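Local coordinates for ALKF (Bacillus cereus, PDB 3ZBO), which has affinity for branched DNA structures and is related to the HEAT-like repeat DNA glycosylases, though its cellular role is not established, at residues 161-166 / 196-201; 100-105 / 134-139; 114-119 / 152-157. One frame throughout, in Å; residues are numbered along the deposited sequence.

Contact 1. Residues 161-166 / 196-201; sequences MVKDTI and VEIAKE
Lys-163 meets Ile-198 and Glu-201 in a small helix-to-helix contact, apolar at its base and charged at its outer edge, that joins helix 152-165 to helix 192-202 about 20 Å from the centre of the chain. The backbones come closest at Lys-163 and Ile-198, whose CA atoms are 6.2 Å apart. Here CB of Lys-163 rests on the CG2 methyl of Ile-198 at 3.7 Å. Ile-198 is buried: besides Lys-163 it touches Leu-159 and Glu-160 of the same neighbouring helix and Leu-181 of helix 171-187, the helix that lies between the two in the chain.

Farther out, the lysine chain carries the contact to Glu-201. Its CG stands anti to the backbone N (chi1 -179°), and a bend at chi3 (88°) lays the methylenes past the carboxylate, with CD 3.4 Å from OE1 of Glu-201. The ammonium therefore does not meet that oxygen head on. NZ of Lys-163 is 3.9 Å from OE1 of Glu-201, a long salt bridge, and it has a second, weak ion pair with Glu-160. On the other helix, OE2 of Glu-201 lies 2.9 Å from OE2 of Glu-197, two acceptors that are close but not hydrogen-bonded. Away from this face, OG1 of Thr-165 closes back onto O of Met-161 at 2.7 Å, meeting the carbonyl from above its plane.

Lys-163 thus lies near Glu-201 across the contact and, weakly paired, Glu-160 on its own helix. Its positive charge may offset part of the negative charge of Glu-201, and the closeness of Glu-197 and Glu-201 may raise the pKa of one of them. With the ion pairs this long, the close fit comes from aliphatic carbons, and the charges add a looser attraction at the rim.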
loop_
_atom_site.group_PDB
_atom_site.type_symbol
_atom_site.label_atom_id
_atom_site.label_comp_id
_atom_site.label_asym_id
_atom_site.label_seq_id
_atom_site.Cartn_x
_atom_site.Cartn_y
_atom_site.Cartn_z
ATOM N N MET A 161 16.771 10.024 2.644
ATOM C CA MET A 161 16.773 9.346 1.368
ATOM C C MET A 161 15.627 9.868 0.489
ATOM O O MET A 161 15.806 10.139 -0.698
ATOM C CB MET A 161 16.706 7.854 1.580
ATOM C CG MET A 161 16.727 7.107 0.306
ATOM S SD MET A 161 18.280 7.246 -0.566
ATOM C CE MET A 161 19.438 6.892 0.751
ATOM N N VAL A 162 14.464 10.054 1.088
ATOM C CA VAL A 162 13.392 10.625 0.302
ATOM C C VAL A 162 13.755 12.059 -0.157
ATOM O O VAL A 162 13.642 12.380 -1.350
ATOM C CB VAL A 162 12.068 10.697 1.126
ATOM C CG1 VAL A 162 10.980 11.516 0.338
ATOM C CG2 VAL A 162 11.566 9.317 1.430
ATOM N N LYS A 163 14.253 12.931 0.730
ATOM C CA LYS A 163 14.686 14.279 0.343
ATOM C C LYS A 163 15.684 14.235 -0.846
ATOM O O LYS A 163 15.541 15.009 -1.810
ATOM C CB LYS A 163 15.377 14.982 1.534
ATOM C CG LYS A 163 15.866 16.431 1.235
ATOM C CD LYS A 163 16.622 16.951 2.464
ATOM C CE LYS A 163 18.061 16.556 2.355
ATOM N NZ LYS A 163 18.943 17.535 3.095
ATOM N N ASP A 164 16.638 13.329 -0.736
ATOM C CA ASP A 164 17.771 13.343 -1.678
ATOM C C ASP A 164 17.393 12.741 -2.995
ATOM O O ASP A 164 18.031 13.127 -4.035
ATOM C CB ASP A 164 18.943 12.590 -1.126
ATOM C CG ASP A 164 19.651 13.359 0.022
ATOM O OD1 ASP A 164 19.467 14.550 0.181
ATOM O OD2 ASP A 164 20.346 12.660 0.822
ATOM N N THR A 165 16.358 11.882 -3.051
ATOM C CA THR A 165 16.187 11.036 -4.227
ATOM C C THR A 165 14.761 10.939 -4.781
ATOM O O THR A 165 14.548 10.422 -5.920
ATOM C CB THR A 165 16.620 9.577 -4.027
ATOM O OG1 THR A 165 15.736 8.856 -3.104
ATOM C CG2 THR A 165 18.092 9.477 -3.419
ATOM N N ILE A 166 13.802 11.541 -4.088
ATOM C CA ILE A 166 12.422 11.444 -4.612
ATOM C C ILE A 166 12.223 11.972 -6.060
ATOM O O ILE A 166 11.502 11.376 -6.888
ATOM C CB ILE A 166 11.398 12.065 -3.612
ATOM C CG1 ILE A 166 9.983 11.721 -4.034
ATOM C CG2 ILE A 166 11.572 13.649 -3.548
ATOM C CD1 ILE A 166 8.919 12.023 -2.888
ATOM N N VAL A 196 8.270 17.645 8.500
ATOM C CA VAL A 196 7.679 18.924 8.006
ATOM C C VAL A 196 8.740 19.666 7.207
ATOM O O VAL A 196 8.443 20.184 6.108
ATOM C CB VAL A 196 7.076 19.782 9.173
ATOM C CG1 VAL A 196 6.758 21.181 8.726
ATOM C CG2 VAL A 196 5.851 19.051 9.736
ATOM N N GLU A 197 9.981 19.724 7.739
ATOM C CA GLU A 197 10.997 20.491 7.040
ATOM C C GLU A 197 11.393 19.774 5.742
ATOM O O GLU A 197 11.540 20.432 4.710
ATOM C CB GLU A 197 12.188 20.593 8.016
ATOM C CG GLU A 197 13.401 21.290 7.369
ATOM C CD GLU A 197 13.068 22.664 6.785
ATOM O OE1 GLU A 197 12.273 23.420 7.421
ATOM O OE2 GLU A 197 13.611 22.993 5.674
ATOM N N ILE A 198 11.452 18.430 5.782
ATOM C CA ILE A 198 11.763 17.711 4.540
ATOM C C ILE A 198 10.699 17.949 3.505
ATOM O O ILE A 198 10.984 18.118 2.299
ATOM C CB ILE A 198 12.083 16.292 4.801
ATOM C CG1 ILE A 198 13.485 16.386 5.430
ATOM C CG2 ILE A 198 12.254 15.492 3.503
ATOM C CD1 ILE A 198 14.048 15.233 5.836
ATOM N N ALA A 199 9.449 17.911 3.952
ATOM C CA ALA A 199 8.332 18.191 2.986
ATOM C C ALA A 199 8.477 19.542 2.330
ATOM O O ALA A 199 8.266 19.647 1.117
ATOM C CB ALA A 199 6.964 18.018 3.631
ATOM N N LYS A 200 8.834 20.571 3.114
ATOM C CA LYS A 200 9.067 21.886 2.535
ATOM C C LYS A 200 10.210 21.855 1.535
ATOM O O LYS A 200 10.087 22.479 0.439
ATOM C CB LYS A 200 9.402 22.819 3.688
ATOM C CG LYS A 200 9.588 24.237 3.203
ATOM C CD LYS A 200 9.856 25.169 4.386
ATOM C CE LYS A 200 9.759 26.645 3.984
ATOM N NZ LYS A 200 10.513 27.390 5.047
ATOM N N GLU A 201 11.282 21.141 1.860
ATOM C CA GLU A 201 12.462 21.041 0.937
ATOM C C GLU A 201 12.081 20.325 -0.356
ATOM O O GLU A 201 12.537 20.745 -1.432
ATOM C CB GLU A 201 13.655 20.358 1.612
ATOM C CG GLU A 201 14.176 21.268 2.685
ATOM C CD GLU A 201 15.449 20.846 3.351
ATOM O OE1 GLU A 201 16.351 20.382 2.653
ATOM O OE2 GLU A 201 15.552 21.083 4.580
#

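Contact 2. Residues 100-105 / 134-139; sequences LSDYVV and GWSCYC
Ser-136, on helix 128-144, is the residue of 134-139 that touches Asp-102 of helix 98-110. Before it comes Gly-134, whose O receives the backbone N of Tyr-138, and then Trp-135, whose indole swings away from Asp-102 to stack edge-to-face with Phe-180.

Ser-136 points across at the aspartate. Its OG lies 3.2 Å from CG of Asp-102, beside the root of the carboxylate. The nearer oxygen, OD1 of Asp-102, is 3.3 Å from OG of Ser-136 at a poor angle, so no hydrogen bond links them. With OG set beside its own backbone N (chi1 -64°), the serine bonds instead to O of Ser-132, one turn back. OD1 of Asp-102 is met by the hydroxyls of Ser-132 and Ser-101, OG of Ser-101 lying 2.8 Å from it, well above the carboxylate plane; that hydroxyl also bonds to O of Tyr-98.

Cys-137 turns to Leu-109 and Ser-110 farther along helix 98-110, Tyr-138 lies on Ala-119, and Cys-139 reaches Asn-179. Just beyond, NE1 of Trp-140 bonds to O of Asp-102, within a pi-type turn where N of Val-105 bonds to O of Leu-100 at 2.9 Å. The CA atoms of Asp-102 and Ser-136 are 5.5 Å apart, a close helix pairing near the centre of the chain that is consistent with the HEAT-like helical fold to which the protein is related.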
loop_
_atom_site.group_PDB
_atom_site.type_symbol
_atom_site.label_atom_id
_atom_site.label_comp_id
_atom_site.label_asym_id
_atom_site.label_seq_id
_atom_site.Cartn_x
_atom_site.Cartn_y
_atom_site.Cartn_z
ATOM N N LEU A 100 -2.005 -2.966 -6.605
ATOM C CA LEU A 100 -1.573 -4.260 -6.063
ATOM C C LEU A 100 -0.330 -4.115 -5.163
ATOM O O LEU A 100 -0.297 -4.695 -4.049
ATOM C CB LEU A 100 -1.308 -5.289 -7.207
ATOM C CG LEU A 100 -2.612 -5.738 -7.830
ATOM C CD1 LEU A 100 -2.241 -6.433 -9.124
ATOM C CD2 LEU A 100 -3.371 -6.781 -6.899
ATOM N N SER A 101 0.722 -3.393 -5.635
ATOM C CA SER A 101 1.882 -3.301 -4.803
ATOM C C SER A 101 1.572 -2.594 -3.489
ATOM O O SER A 101 2.074 -2.990 -2.423
ATOM C CB SER A 101 3.042 -2.615 -5.538
ATOM O OG SER A 101 2.633 -1.310 -5.954
ATOM N N ASP A 102 0.762 -1.520 -3.549
ATOM C CA ASP A 102 0.698 -0.554 -2.400
ATOM C C ASP A 102 -0.500 -0.921 -1.498
ATOM O O ASP A 102 -0.356 -0.765 -0.274
ATOM C CB ASP A 102 0.486 0.857 -2.889
ATOM C CG ASP A 102 1.623 1.383 -3.788
ATOM O OD1 ASP A 102 2.628 0.679 -4.010
ATOM O OD2 ASP A 102 1.359 2.514 -4.253
ATOM N N TYR A 103 -1.642 -1.368 -2.092
ATOM C CA TYR A 103 -2.856 -1.533 -1.282
ATOM C C TYR A 103 -3.194 -3.015 -1.009
ATOM O O TYR A 103 -4.074 -3.324 -0.199
ATOM C CB TYR A 103 -4.041 -0.853 -1.976
ATOM C CG TYR A 103 -3.813 0.575 -2.356
ATOM C CD1 TYR A 103 -2.990 1.437 -1.597
ATOM C CD2 TYR A 103 -4.400 1.038 -3.535
ATOM C CE1 TYR A 103 -2.852 2.809 -1.986
ATOM C CE2 TYR A 103 -4.203 2.345 -3.917
ATOM C CZ TYR A 103 -3.443 3.164 -3.163
ATOM O OH TYR A 103 -3.253 4.443 -3.648
ATOM N N VAL A 104 -2.432 -3.944 -1.598
ATOM C CA VAL A 104 -2.680 -5.392 -1.402
ATOM C C VAL A 104 -1.414 -6.054 -0.833
ATOM O O VAL A 104 -1.375 -6.370 0.367
ATOM C CB VAL A 104 -3.058 -6.089 -2.700
ATOM C CG1 VAL A 104 -3.287 -7.603 -2.409
ATOM C CG2 VAL A 104 -4.317 -5.488 -3.267
ATOM N N VAL A 105 -0.296 -6.104 -1.566
ATOM C CA VAL A 105 0.867 -6.756 -1.024
ATOM C C VAL A 105 1.470 -5.994 0.146
ATOM O O VAL A 105 1.785 -6.614 1.164
ATOM C CB VAL A 105 1.891 -6.926 -2.164
ATOM C CG1 VAL A 105 3.108 -7.731 -1.617
ATOM C CG2 VAL A 105 1.283 -7.747 -3.368
ATOM N N GLY A 134 7.572 -1.309 -0.697
ATOM C CA GLY A 134 8.313 -1.257 0.536
ATOM C C GLY A 134 8.041 0.085 1.256
ATOM O O GLY A 134 7.822 0.047 2.479
ATOM N N TRP A 135 8.034 1.225 0.542
ATOM C CA TRP A 135 7.684 2.566 1.179
ATOM C C TRP A 135 6.273 2.507 1.663
ATOM O O TRP A 135 6.001 2.999 2.783
ATOM C CB TRP A 135 7.886 3.672 0.163
ATOM C CG TRP A 135 9.368 3.909 -0.135
ATOM C CD1 TRP A 135 10.072 3.613 -1.261
ATOM C CD2 TRP A 135 10.292 4.617 0.742
ATOM N NE1 TRP A 135 11.394 4.016 -1.122
ATOM C CE2 TRP A 135 11.535 4.655 0.086
ATOM C CE3 TRP A 135 10.159 5.227 2.016
ATOM C CZ2 TRP A 135 12.679 5.275 0.633
ATOM C CZ3 TRP A 135 11.256 5.839 2.580
ATOM C CH2 TRP A 135 12.530 5.880 1.915
ATOM N N SER A 136 5.352 1.913 0.861
ATOM C CA SER A 136 3.946 1.848 1.297
ATOM C C SER A 136 3.822 1.037 2.618
ATOM O O SER A 136 3.087 1.463 3.493
ATOM C CB SER A 136 3.059 1.208 0.233
ATOM O OG SER A 136 3.040 2.042 -0.982
ATOM N N CYS A 137 4.526 -0.080 2.678
ATOM C CA CYS A 137 4.429 -0.903 3.903
ATOM C C CYS A 137 4.854 -0.081 5.077
ATOM O O CYS A 137 4.152 -0.198 6.123
ATOM C CB CYS A 137 5.367 -2.061 3.667
ATOM S SG CYS A 137 5.348 -3.215 5.106
ATOM N N TYR A 138 5.906 0.726 4.970
ATOM C CA TYR A 138 6.256 1.566 6.124
ATOM C C TYR A 138 5.116 2.503 6.508
ATOM O O TYR A 138 4.894 2.775 7.698
ATOM C CB TYR A 138 7.548 2.368 5.976
ATOM C CG TYR A 138 8.741 1.565 6.406
ATOM C CD1 TYR A 138 9.406 0.716 5.508
ATOM C CD2 TYR A 138 9.138 1.601 7.754
ATOM C CE1 TYR A 138 10.493 -0.035 5.974
ATOM C CE2 TYR A 138 10.280 0.851 8.175
ATOM C CZ TYR A 138 10.885 0.067 7.297
ATOM O OH TYR A 138 11.968 -0.651 7.772
ATOM N N CYS A 139 4.452 3.097 5.524
ATOM C CA CYS A 139 3.315 3.984 5.883
ATOM C C CYS A 139 2.271 3.195 6.660
ATOM O O CYS A 139 1.739 3.741 7.651
ATOM C CB CYS A 139 2.653 4.542 4.635
ATOM S SG CYS A 139 3.713 5.555 3.631
#

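Contact 3. Residues 114-119 / 152-157; sequences IAQDVA and ESKISD
NZ of Lys-154 is gripped by three groups at once: OE1 of Gln-116, the hydroxyl of Tyr-138 and the carboxylate of Asp-120. The bond that spans 114-119 and 152-157 is the one to Gln-116, with NZ of Lys-154 donating a hydrogen bond to OE1 at 2.9 Å. The nitrogen lies in the plane of the amide carbonyl, on a lone pair, with a C=O to donor angle of 143°.

The two helices are far apart here. The nearest CA atoms, those of Gln-116 and Lys-154, are 10.9 Å from each other, and the lysine does most of the bridging. All four of its torsions are near 180°, stretching the chain into a straight rod across the gap. Gln-116 keeps CG beside its own backbone N and then runs extended; its end crosses the rod at an angle, and beyond the NZ bond there is little further contact. The other end of the amide is held as well, because NE2 of Gln-116 bonds to O of Ala-149, just before helix 152-165. That settles which way the amide faces and turns OE1 to the lysine.

Tyr-138 belongs to helix 128-144, which comes between the two helices in the chain, while Asp-120 is one turn on from Gln-116 in helix 115-124. The hydroxyl of Tyr-138 also bonds to OD1 of Asp-120, closing a small polar network.

The ammonium therefore has a carboxylate, a hydroxyl and an amide oxygen around it. The carboxylate of Asp-117 is more distant, 5.9 Å from OD1 to NZ of Lys-154. These surroundings probably favour the charged form of the lysine, so that a single long side chain, by one salt bridge and two hydrogen bonds, ties helices 115-124, 128-144 and 152-165 together.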
loop_
_atom_site.group_PDB
_atom_site.type_symbol
_atom_site.label_atom_id
_atom_site.label_comp_id
_atom_site.label_asym_id
_atom_site.label_seq_id
_atom_site.Cartn_x
_atom_site.Cartn_y
_atom_site.Cartn_z
ATOM N N ILE A 114 7.426 -10.010 9.527
ATOM C CA ILE A 114 8.713 -9.793 8.897
ATOM C C ILE A 114 8.680 -8.533 8.032
ATOM O O ILE A 114 9.450 -8.336 7.113
ATOM C CB ILE A 114 9.113 -11.002 8.012
ATOM C CG1 ILE A 114 7.974 -11.390 7.046
ATOM C CG2 ILE A 114 9.309 -12.203 8.947
ATOM C CD1 ILE A 114 8.385 -12.408 6.024
ATOM N N ALA A 115 7.793 -7.594 8.399
ATOM C CA ALA A 115 7.481 -6.438 7.559
ATOM C C ALA A 115 8.679 -5.568 7.261
ATOM O O ALA A 115 8.983 -5.259 6.082
ATOM C CB ALA A 115 6.344 -5.630 8.181
ATOM N N GLN A 116 9.407 -5.103 8.305
ATOM C CA GLN A 116 10.492 -4.199 8.017
ATOM C C GLN A 116 11.630 -4.885 7.257
ATOM O O GLN A 116 12.221 -4.273 6.359
ATOM C CB GLN A 116 11.077 -3.531 9.309
ATOM C CG GLN A 116 10.081 -2.569 9.973
ATOM C CD GLN A 116 10.719 -1.841 11.136
ATOM O OE1 GLN A 116 11.846 -1.283 11.034
ATOM N NE2 GLN A 116 9.890 -1.755 12.215
ATOM N N ASP A 117 11.918 -6.152 7.571
ATOM C CA ASP A 117 13.044 -6.796 6.873
ATOM C C ASP A 117 12.756 -6.901 5.366
ATOM O O ASP A 117 13.595 -6.594 4.508
ATOM C CB ASP A 117 13.230 -8.163 7.454
ATOM C CG ASP A 117 13.916 -8.108 8.824
ATOM O OD1 ASP A 117 14.518 -7.031 9.175
ATOM O OD2 ASP A 117 13.844 -9.137 9.521
ATOM N N VAL A 118 11.520 -7.335 5.006
ATOM C CA VAL A 118 11.149 -7.501 3.626
ATOM C C VAL A 118 10.990 -6.111 2.951
ATOM O O VAL A 118 11.531 -5.880 1.865
ATOM C CB VAL A 118 9.865 -8.267 3.488
ATOM C CG1 VAL A 118 9.455 -8.335 1.981
ATOM C CG2 VAL A 118 10.057 -9.689 4.038
ATOM N N ALA A 119 10.337 -5.187 3.629
ATOM C CA ALA A 119 10.201 -3.842 3.009
ATOM C C ALA A 119 11.521 -3.175 2.751
ATOM O O ALA A 119 11.718 -2.509 1.747
ATOM C CB ALA A 119 9.346 -2.935 3.947
ATOM N N GLU A 152 14.498 5.362 15.530
ATOM C CA GLU A 152 14.358 6.767 15.128
ATOM C C GLU A 152 15.464 7.140 14.141
ATOM O O GLU A 152 15.249 7.813 13.138
ATOM C CB GLU A 152 14.348 7.722 16.354
ATOM C CG GLU A 152 14.290 9.131 15.996
ATOM C CD GLU A 152 14.246 10.090 17.199
ATOM O OE1 GLU A 152 13.729 9.662 18.277
ATOM O OE2 GLU A 152 14.748 11.215 17.057
ATOM N N SER A 153 16.700 6.637 14.344
ATOM C CA SER A 153 17.703 6.948 13.366
ATOM C C SER A 153 17.429 6.288 11.983
ATOM O O SER A 153 17.748 6.919 10.991
ATOM C CB SER A 153 19.150 6.514 13.914
ATOM O OG SER A 153 19.153 5.155 14.102
ATOM N N LYS A 154 16.831 5.095 11.919
ATOM C CA LYS A 154 16.515 4.478 10.647
ATOM C C LYS A 154 15.446 5.361 9.947
ATOM O O LYS A 154 15.613 5.629 8.747
ATOM C CB LYS A 154 15.927 3.098 10.855
ATOM C CG LYS A 154 15.754 2.339 9.548
ATOM C CD LYS A 154 14.996 0.990 9.897
ATOM C CE LYS A 154 15.006 0.038 8.822
ATOM N NZ LYS A 154 14.235 -1.140 9.395
ATOM N N ILE A 155 14.389 5.731 10.702
ATOM C CA ILE A 155 13.360 6.589 10.023
ATOM C C ILE A 155 13.944 7.910 9.581
ATOM O O ILE A 155 13.657 8.422 8.509
ATOM C CB ILE A 155 12.151 6.792 10.983
ATOM C CG1 ILE A 155 11.501 5.484 11.378
ATOM C CG2 ILE A 155 11.099 7.775 10.329
ATOM C CD1 ILE A 155 10.998 4.573 10.234
ATOM N N SER A 156 14.843 8.529 10.398
ATOM C CA SER A 156 15.450 9.750 9.977
ATOM C C SER A 156 16.272 9.596 8.694
ATOM O O SER A 156 16.211 10.458 7.793
ATOM C CB SER A 156 16.308 10.231 11.183
ATOM O OG SER A 156 16.938 11.449 10.867
ATOM N N ASP A 157 17.027 8.493 8.619
ATOM C CA ASP A 157 17.854 8.253 7.437
ATOM C C ASP A 157 16.935 8.018 6.202
ATOM O O ASP A 157 17.264 8.468 5.079
ATOM C CB ASP A 157 18.740 7.028 7.669
ATOM C CG ASP A 157 19.895 7.277 8.606
ATOM O OD1 ASP A 157 20.197 8.419 8.892
ATOM O OD2 ASP A 157 20.511 6.232 8.960
#

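In the fold
The three contacts run through the middle and later part of one mainly helical chain. Contacts 2 and 3 cross along the sequence, their segments alternating, and lie about 14 Å apart between centres; contact 1 opens only after both have closed, about 20 Å from contact 2 and 17 Å from contact 3. Contacts 1 and 3 share helix 152-165, using opposite ends of it. Contacts 1 and 2 touch where Val-162 CG2 packs on Trp-135 CH2 at 3.6 Å, and Tyr-138 joins contact 2 to contact 3. Each contact joins helices that are two apart in the chain, consistent with a protein related to the HEAT-like repeat DNA glycosylases.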